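Local coordinates for oligopeptide ABC transporter, periplasmic oligopeptide-binding protein, putative (Thermotoga maritima MSB8, PDB 5IPW) that probably binds oligopeptides in the periplasm and passes them to an ABC transporter for uptake, at residues V50-W63 with P621-Q633. Numbering follows the deposited sequence.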
# COMPACT_ATOMS: atom_id res chain seq x y z
N VAL A 50 -4.69 -11.14 19.94
CA VAL A 50 -4.25 -9.82 19.52
C VAL A 50 -3.72 -9.05 20.70
O VAL A 50 -4.38 -8.94 21.72
CB VAL A 50 -5.41 -9.08 18.86
CG1 VAL A 50 -5.03 -7.65 18.50
CG2 VAL A 50 -5.84 -9.85 17.63
N GLN A 51 -2.50 -8.53 20.56
CA GLN A 51 -1.95 -7.68 21.60
C GLN A 51 -2.26 -6.23 21.29
O GLN A 51 -1.93 -5.74 20.20
CB GLN A 51 -0.45 -7.88 21.75
CG GLN A 51 0.12 -7.14 22.94
CD GLN A 51 1.62 -7.25 22.99
OE1 GLN A 51 2.17 -8.36 23.01
NE2 GLN A 51 2.31 -6.11 22.99
N PRO A 52 -2.89 -5.53 22.23
CA PRO A 52 -3.24 -4.15 22.01
C PRO A 52 -2.07 -3.26 21.64
O PRO A 52 -0.96 -3.48 22.10
CB PRO A 52 -3.79 -3.71 23.36
CG PRO A 52 -4.36 -4.94 23.95
CD PRO A 52 -3.54 -6.08 23.43
N VAL A 53 -2.35 -2.25 20.83
CA VAL A 53 -1.37 -1.22 20.52
C VAL A 53 -0.95 -0.49 21.78
O VAL A 53 0.20 -0.10 21.91
CB VAL A 53 -1.93 -0.21 19.49
CG1 VAL A 53 -1.08 1.05 19.45
CG2 VAL A 53 -2.00 -0.85 18.12
N GLU A 54 -1.88 -0.30 22.71
CA GLU A 54 -1.66 0.60 23.83
C GLU A 54 -2.00 -0.06 25.14
O GLU A 54 -1.21 -0.04 26.08
CB GLU A 54 -2.53 1.84 23.63
CG GLU A 54 -2.18 3.03 24.50
CD GLU A 54 -3.17 4.16 24.33
OE1 GLU A 54 -3.45 4.86 25.33
OE2 GLU A 54 -3.69 4.34 23.20
N LYS A 55 -3.20 -0.63 25.22
CA LYS A 55 -3.62 -1.30 26.42
C LYS A 55 -4.84 -2.15 26.16
O LYS A 55 -5.48 -2.03 25.12
CB LYS A 55 -3.91 -0.30 27.53
CG LYS A 55 -5.01 0.70 27.20
CD LYS A 55 -5.08 1.82 28.23
CE LYS A 55 -5.78 1.35 29.49
NZ LYS A 55 -5.88 2.45 30.49
N VAL A 56 -5.17 -2.99 27.13
CA VAL A 56 -6.34 -3.83 27.03
C VAL A 56 -7.57 -2.93 27.04
O VAL A 56 -7.68 -2.05 27.89
CB VAL A 56 -6.39 -4.87 28.17
CG1 VAL A 56 -7.69 -5.67 28.14
CG2 VAL A 56 -5.20 -5.82 28.05
N GLY A 57 -8.47 -3.15 26.10
CA GLY A 57 -9.60 -2.24 25.88
C GLY A 57 -10.87 -2.59 26.64
O GLY A 57 -10.93 -3.59 27.34
N GLN A 58 -11.88 -1.74 26.49
CA GLN A 58 -13.19 -1.90 27.12
C GLN A 58 -14.23 -1.99 26.03
O GLN A 58 -14.10 -1.37 24.98
CB GLN A 58 -13.51 -0.72 28.02
CG GLN A 58 -12.60 -0.60 29.22
CD GLN A 58 -12.83 0.69 29.98
OE1 GLN A 58 -12.52 1.78 29.49
NE2 GLN A 58 -13.35 0.58 31.20
N PHE A 59 -15.27 -2.77 26.30
CA PHE A 59 -16.33 -3.01 25.33
C PHE A 59 -17.32 -1.84 25.32
O PHE A 59 -17.67 -1.30 26.37
CB PHE A 59 -17.11 -4.27 25.68
CG PHE A 59 -16.41 -5.54 25.31
CD1 PHE A 59 -16.11 -5.81 23.99
CD2 PHE A 59 -16.10 -6.49 26.28
CE1 PHE A 59 -15.47 -6.98 23.64
CE2 PHE A 59 -15.47 -7.67 25.94
CZ PHE A 59 -15.16 -7.92 24.61
N GLY A 60 -17.77 -1.50 24.12
CA GLY A 60 -18.91 -0.63 23.94
C GLY A 60 -18.68 0.47 22.95
O GLY A 60 -17.62 0.54 22.33
N GLY A 61 -19.70 1.31 22.79
CA GLY A 61 -19.58 2.58 22.08
C GLY A 61 -19.93 2.54 20.62
O GLY A 61 -20.05 1.47 20.01
N THR A 62 -20.12 3.74 20.06
CA THR A 62 -20.37 3.92 18.64
C THR A 62 -19.30 4.85 18.12
O THR A 62 -19.16 5.99 18.57
CB THR A 62 -21.78 4.49 18.34
OG1 THR A 62 -22.78 3.56 18.78
CG2 THR A 62 -21.97 4.72 16.85
N TRP A 63 -18.56 4.35 17.14
CA TRP A 63 -17.45 5.04 16.54
C TRP A 63 -18.00 5.88 15.39
O TRP A 63 -18.42 5.34 14.35
CB TRP A 63 -16.43 3.99 16.08
CG TRP A 63 -15.28 4.42 15.24
CD1 TRP A 63 -14.91 5.70 14.90
CD2 TRP A 63 -14.31 3.56 14.64
NE1 TRP A 63 -13.78 5.67 14.10
CE2 TRP A 63 -13.39 4.37 13.94
CE3 TRP A 63 -14.14 2.17 14.64
CZ2 TRP A 63 -12.32 3.83 13.24
CZ3 TRP A 63 -13.08 1.64 13.94
CH2 TRP A 63 -12.18 2.47 13.25
N PRO A 621 -6.52 2.29 6.88
CA PRO A 621 -5.96 2.11 8.21
C PRO A 621 -5.95 0.68 8.76
O PRO A 621 -5.68 0.51 9.94
CB PRO A 621 -6.89 2.96 9.07
CG PRO A 621 -8.23 2.75 8.44
CD PRO A 621 -7.96 2.61 6.95
N LEU A 622 -6.19 -0.34 7.94
CA LEU A 622 -6.10 -1.74 8.42
C LEU A 622 -4.75 -2.02 9.06
O LEU A 622 -4.62 -2.80 10.00
CB LEU A 622 -6.32 -2.72 7.28
CG LEU A 622 -6.36 -4.20 7.70
CD1 LEU A 622 -7.57 -4.46 8.59
CD2 LEU A 622 -6.39 -5.10 6.48
N ASN A 623 -3.75 -1.38 8.50
CA ASN A 623 -2.39 -1.35 9.00
C ASN A 623 -2.28 -0.99 10.50
O ASN A 623 -1.38 -1.43 11.19
CB ASN A 623 -1.66 -0.31 8.13
CG ASN A 623 -0.20 -0.24 8.43
OD1 ASN A 623 0.38 -1.17 8.98
ND2 ASN A 623 0.42 0.88 8.05
N ALA A 624 -3.21 -0.16 10.99
CA ALA A 624 -3.28 0.21 12.41
C ALA A 624 -4.05 -0.80 13.26
O ALA A 624 -4.07 -0.71 14.49
CB ALA A 624 -3.92 1.58 12.55
N MET A 625 -4.72 -1.74 12.59
CA MET A 625 -5.47 -2.82 13.20
C MET A 625 -6.68 -2.35 14.00
O MET A 625 -6.73 -2.50 15.22
CB MET A 625 -4.55 -3.72 14.04
CG MET A 625 -4.88 -5.21 13.94
SD MET A 625 -5.04 -5.76 12.22
CE MET A 625 -5.60 -7.44 12.43
N PRO A 626 -7.69 -1.80 13.31
CA PRO A 626 -8.84 -1.18 13.98
C PRO A 626 -9.76 -2.11 14.78
O PRO A 626 -10.55 -1.63 15.60
CB PRO A 626 -9.61 -0.52 12.83
CG PRO A 626 -9.18 -1.24 11.62
CD PRO A 626 -7.74 -1.60 11.85
N MET A 627 -9.66 -3.41 14.56
CA MET A 627 -10.45 -4.35 15.34
C MET A 627 -10.17 -4.22 16.85
O MET A 627 -11.03 -4.57 17.66
CB MET A 627 -10.24 -5.80 14.86
CG MET A 627 -8.90 -6.44 15.22
SD MET A 627 -8.58 -7.99 14.32
CE MET A 627 -8.46 -9.02 15.75
N GLN A 628 -8.99 -3.72 17.21
CA GLN A 628 -8.63 -3.54 18.64
C GLN A 628 -8.62 -2.08 19.10
O GLN A 628 -8.14 -1.78 20.19
CB GLN A 628 -7.28 -4.23 18.99
CG GLN A 628 -6.06 -3.85 18.17
CD GLN A 628 -5.43 -2.54 18.57
OE1 GLN A 628 -4.99 -2.37 19.71
NE2 GLN A 628 -5.37 -1.59 17.63
N PHE A 629 -9.15 -1.18 18.28
CA PHE A 629 -9.43 0.18 18.74
C PHE A 629 -10.52 0.10 19.78
O PHE A 629 -11.37 -0.79 19.70
CB PHE A 629 -9.94 1.08 17.62
CG PHE A 629 -8.93 1.39 16.54
CD1 PHE A 629 -7.58 1.10 16.69
CD2 PHE A 629 -9.35 2.05 15.40
CE1 PHE A 629 -6.68 1.41 15.69
CE2 PHE A 629 -8.45 2.39 14.40
CZ PHE A 629 -7.11 2.06 14.54
N PHE A 630 -10.51 1.01 20.74
CA PHE A 630 -11.62 1.11 21.68
C PHE A 630 -11.91 2.52 22.16
O PHE A 630 -11.08 3.41 22.02
CB PHE A 630 -11.42 0.18 22.89
CG PHE A 630 -10.43 0.69 23.92
CD1 PHE A 630 -9.07 0.55 23.73
CD2 PHE A 630 -10.88 1.25 25.11
CE1 PHE A 630 -8.17 0.98 24.69
CE2 PHE A 630 -9.98 1.68 26.07
CZ PHE A 630 -8.62 1.55 25.86
N ILE A 631 -13.10 2.68 22.72
CA ILE A 631 -13.55 3.93 23.32
C ILE A 631 -13.61 3.74 24.83
O ILE A 631 -14.24 2.81 25.33
CB ILE A 631 -14.97 4.30 22.81
CG1 ILE A 631 -14.94 4.53 21.31
CG2 ILE A 631 -15.50 5.55 23.50
CD1 ILE A 631 -16.28 4.29 20.64
N GLU A 632 -12.97 4.65 25.57
CA GLU A 632 -12.98 4.57 27.02
C GLU A 632 -14.40 4.56 27.56
O GLU A 632 -15.26 5.28 27.05
CB GLU A 632 -12.19 5.73 27.62
CG GLU A 632 -10.71 5.63 27.36
CD GLU A 632 -9.91 6.83 27.82
OE1 GLU A 632 -10.51 7.89 28.11
OE2 GLU A 632 -8.67 6.71 27.88
N GLN A 633 -14.66 3.73 28.56
CA GLN A 633 -15.96 3.66 29.22
C GLN A 633 -15.80 4.12 30.66
O GLN A 633 -16.63 4.89 31.15
CB GLN A 633 -16.52 2.23 29.19
CG GLN A 633 -16.56 1.57 27.82
CD GLN A 633 -17.57 2.20 26.87
OE1 GLN A 633 -18.76 2.21 27.14
NE2 GLN A 633 -17.09 2.70 25.73
O HOH W 1 -8.19 3.84 28.75
O HOH W 2 -14.79 0.58 22.72
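F630 lies with one ring face on G57, whose CA stands 3.5 Å from the ring centroid, almost on the normal, in a CH-pi contact. A flat, apolar ring suits a bare glycine CA, and any CB on G57 would run into it; the aliphatic CG of K55 meets the ring edge. Beyond the ring, Q58 runs alongside the C-terminal Q633 in the opposed sense. Extended from CG, Q58 is long enough for OE1 to accept a nearly straight bond (3.0 Å) from Q633 N, which stands above the carbonyl plane. A turn about the CB-CG bond of Q633 (chi2 -69°) folds its amide back, and NE2 donates to I631 O.

At the buried end, Q628 uses both ends of its amide: OE1 takes the V53 N-H at 2.9 Å, and NE2 donates to M625 O at 2.9 Å, which holds the group's rotation. Replacing Q628 by alanine is likely to leave V53 N without this acceptor and M625 O without one of its two donors. W63 CH2 approaches the F629 edge at CD2 (3.6 Å).

This structural packing fastens the C-terminal tail along the loop joining strands 48-51 and 62-67; strand 630-631 pairs antiparallel with strand 605-606, and N607 binds Q628 O and K55 N.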